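Local atomic coordinates of interphotoreceptor retinoid-binding protein (PDB entry 1J7X), a protein that probably binds and carries retinoids, and perhaps fatty acids, between the photoreceptors and the pigment epithelium of the retina. Residues A[23-26]-A[27-31]. Residues are numbered along the deposited sequence; the frame is centred on the assembly and turned at random.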
ATOM      1  N   GLU A  23       6.757   3.253 -21.700  1.00 31.86           N
ATOM      2  CA  GLU A  23       8.034   3.489 -22.315  1.00 33.01           C
ATOM      3  C   GLU A  23       8.752   2.233 -22.547  1.00 32.48           C
ATOM      4  O   GLU A  23       9.724   2.218 -23.258  1.00 30.62           O
ATOM      5  CB  GLU A  23       8.857   4.496 -21.480  1.00 35.68           C
ATOM      6  CG  GLU A  23       9.260   4.016 -20.099  1.00 38.80           C
ATOM      7  CD  GLU A  23       8.414   4.564 -18.946  1.00 41.22           C
ATOM      8  OE1 GLU A  23       7.159   4.472 -19.032  1.00 40.09           O
ATOM      9  OE2 GLU A  23       9.068   5.082 -17.964  1.00 44.05           O
ATOM     10  N   ARG A  24       8.281   1.099 -21.962  1.00 30.10           N
ATOM     11  CA  ARG A  24       8.946  -0.150 -22.195  1.00 28.15           C
ATOM     12  C   ARG A  24       8.329  -0.946 -23.345  1.00 26.93           C
ATOM     13  O   ARG A  24       8.893  -1.933 -23.761  1.00 26.59           O
ATOM     14  CB  ARG A  24       8.944  -1.029 -20.894  1.00 29.29           C
ATOM     15  CG  ARG A  24       9.772  -0.342 -19.781  1.00 31.40           C
ATOM     16  CD  ARG A  24       9.702  -0.967 -18.495  1.00 34.69           C
ATOM     17  NE  ARG A  24      10.511  -0.306 -17.477  1.00 38.25           N
ATOM     18  CZ  ARG A  24      10.573  -0.744 -16.211  1.00 39.03           C
ATOM     19  NH1 ARG A  24       9.872  -1.818 -15.851  1.00 34.81           N
ATOM     20  NH2 ARG A  24      11.329  -0.142 -15.332  1.00 37.54           N
ATOM     21  N   ILE A  25       7.173  -0.500 -23.854  1.00 25.66           N
ATOM     22  CA  ILE A  25       6.433  -1.269 -24.806  1.00 25.17           C
ATOM     23  C   ILE A  25       7.216  -1.466 -26.126  1.00 27.39           C
ATOM     24  O   ILE A  25       7.237  -2.577 -26.648  1.00 24.57           O
ATOM     25  CB  ILE A  25       5.104  -0.651 -25.071  1.00 24.80           C
ATOM     26  CG1 ILE A  25       4.245  -0.619 -23.787  1.00 27.23           C
ATOM     27  CG2 ILE A  25       4.372  -1.365 -26.158  1.00 29.50           C
ATOM     28  CD1 ILE A  25       4.035  -1.943 -23.101  1.00 24.82           C
ATOM     29  N   PRO A  26       7.817  -0.395 -26.661  1.00 25.71           N
ATOM     30  CA  PRO A  26       8.557  -0.579 -27.938  1.00 26.63           C
ATOM     31  C   PRO A  26       9.524  -1.721 -27.903  1.00 26.79           C
ATOM     32  O   PRO A  26       9.462  -2.628 -28.736  1.00 29.30           O
ATOM     33  CB  PRO A  26       9.205   0.765 -28.123  1.00 23.85           C
ATOM     34  CG  PRO A  26       8.306   1.708 -27.511  1.00 25.40           C
ATOM     35  CD  PRO A  26       7.865   1.032 -26.195  1.00 26.24           C
ATOM     36  N   THR A  27      10.395  -1.731 -26.894  1.00 26.75           N
ATOM     37  CA  THR A  27      11.370  -2.784 -26.699  1.00 27.53           C
ATOM     38  C   THR A  27      10.806  -4.196 -26.459  1.00 27.40           C
ATOM     39  O   THR A  27      11.327  -5.222 -26.986  1.00 24.76           O
ATOM     40  CB  THR A  27      12.296  -2.345 -25.583  1.00 29.00           C
ATOM     41  OG1 THR A  27      13.002  -1.229 -26.087  1.00 35.07           O
ATOM     42  CG2 THR A  27      13.373  -3.377 -25.313  1.00 31.23           C
ATOM     43  N   LEU A  28       9.686  -4.250 -25.735  1.00 26.11           N
ATOM     44  CA  LEU A  28       9.034  -5.507 -25.456  1.00 25.98           C
ATOM     45  C   LEU A  28       8.438  -6.059 -26.753  1.00 26.28           C
ATOM     46  O   LEU A  28       8.424  -7.279 -26.995  1.00 25.01           O
ATOM     47  CB  LEU A  28       7.918  -5.274 -24.468  1.00 27.02           C
ATOM     48  CG  LEU A  28       8.400  -5.193 -23.069  1.00 25.88           C
ATOM     49  CD1 LEU A  28       7.233  -4.615 -22.149  1.00 29.81           C
ATOM     50  CD2 LEU A  28       8.779  -6.554 -22.574  1.00 32.48           C
ATOM     51  N   LEU A  29       7.918  -5.148 -27.573  1.00 26.17           N
ATOM     52  CA  LEU A  29       7.315  -5.565 -28.874  1.00 28.82           C
ATOM     53  C   LEU A  29       8.426  -6.030 -29.854  1.00 26.26           C
ATOM     54  O   LEU A  29       8.155  -6.827 -30.795  1.00 27.42           O
ATOM     55  CB  LEU A  29       6.483  -4.401 -29.517  1.00 30.77           C
ATOM     56  CG  LEU A  29       5.017  -4.330 -29.091  1.00 37.89           C
ATOM     57  CD1 LEU A  29       4.202  -5.496 -29.665  1.00 44.51           C
ATOM     58  CD2 LEU A  29       4.876  -4.397 -27.656  1.00 47.07           C
ATOM     59  N   GLN A  30       9.659  -5.616 -29.618  1.00 24.71           N
ATOM     60  CA  GLN A  30      10.778  -6.107 -30.442  1.00 25.97           C
ATOM     61  C   GLN A  30      11.255  -7.477 -29.938  1.00 26.77           C
ATOM     62  O   GLN A  30      11.519  -8.404 -30.733  1.00 26.05           O
ATOM     63  CB  GLN A  30      11.961  -5.139 -30.350  1.00 24.83           C
ATOM     64  CG  GLN A  30      11.737  -3.790 -31.054  1.00 24.93           C
ATOM     65  CD  GLN A  30      11.687  -3.874 -32.559  1.00 30.62           C
ATOM     66  OE1 GLN A  30      12.298  -4.819 -33.144  1.00 28.93           O
ATOM     67  NE2 GLN A  30      10.991  -2.875 -33.219  1.00 25.55           N
ATOM     68  N   HIS A  31      11.384  -7.636 -28.618  1.00 26.32           N
ATOM     69  CA  HIS A  31      11.958  -8.840 -28.118  1.00 26.40           C
ATOM     70  C   HIS A  31      10.977 -10.017 -28.101  1.00 25.22           C
ATOM     71  O   HIS A  31      11.321 -11.135 -28.413  1.00 23.91           O
ATOM     72  CB  HIS A  31      12.479  -8.593 -26.719  1.00 27.68           C
ATOM     73  CG  HIS A  31      13.795  -7.902 -26.676  1.00 32.38           C
ATOM     74  ND1 HIS A  31      14.921  -8.404 -27.281  1.00 32.38           N
ATOM     75  CD2 HIS A  31      14.172  -6.745 -26.081  1.00 40.68           C
ATOM     76  CE1 HIS A  31      15.935  -7.598 -27.056  1.00 36.67           C
ATOM     77  NE2 HIS A  31      15.509  -6.580 -26.329  1.00 39.48           N
TER
HETATM   78  O   HOH W   1      10.929   0.722 -25.212  1.00 27.94           O
HETATM   79  O   HOH W   2       8.736  -1.753 -31.342  1.00 34.09           O
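Leu29 N donates to Ile25 O at 2.8 Å, with an N-H...O angle of 156°, and Leu28 N donates to Arg24 O at 3.1 Å. Both are i to i+4 backbone bonds near the start of the short helix 25-31. The bond from Gln30 N to Pro26 O, also 3.1 Å, is weak and more bent, at 131°. Pro26 O has a further donor in a water at 2.8 Å, which in turn accepts from Gln30 NE2. Gln30 is bent at its second torsion (chi2 -69°), which brings its amide back to that water. Thr27 N is served by another water, 3.0 Å away. This water also donates to Glu23 O, so it bridges the carbonyl and amide where the direct i to i+4 bond is missing.

Apolar side chains also meet along the helix. Ile25 and Leu29 lie side by side and point the same way. Ile25 CG2 meets Leu29 CD2 in a tight 3.4 Å contact. Ile25 CD1 touches Leu28 CD1 more loosely.

Pro26, Thr27 and Gln30 occupy the exposed side. Ile25 and Leu29 pack on Leu15 and Cys12 of helix 2-18, respectively, while Leu28 is buried against Leu54 and Leu57 of helix 43-58. The short helix thus packs against both longer helices, within the N-terminal domain of this S41-related protein.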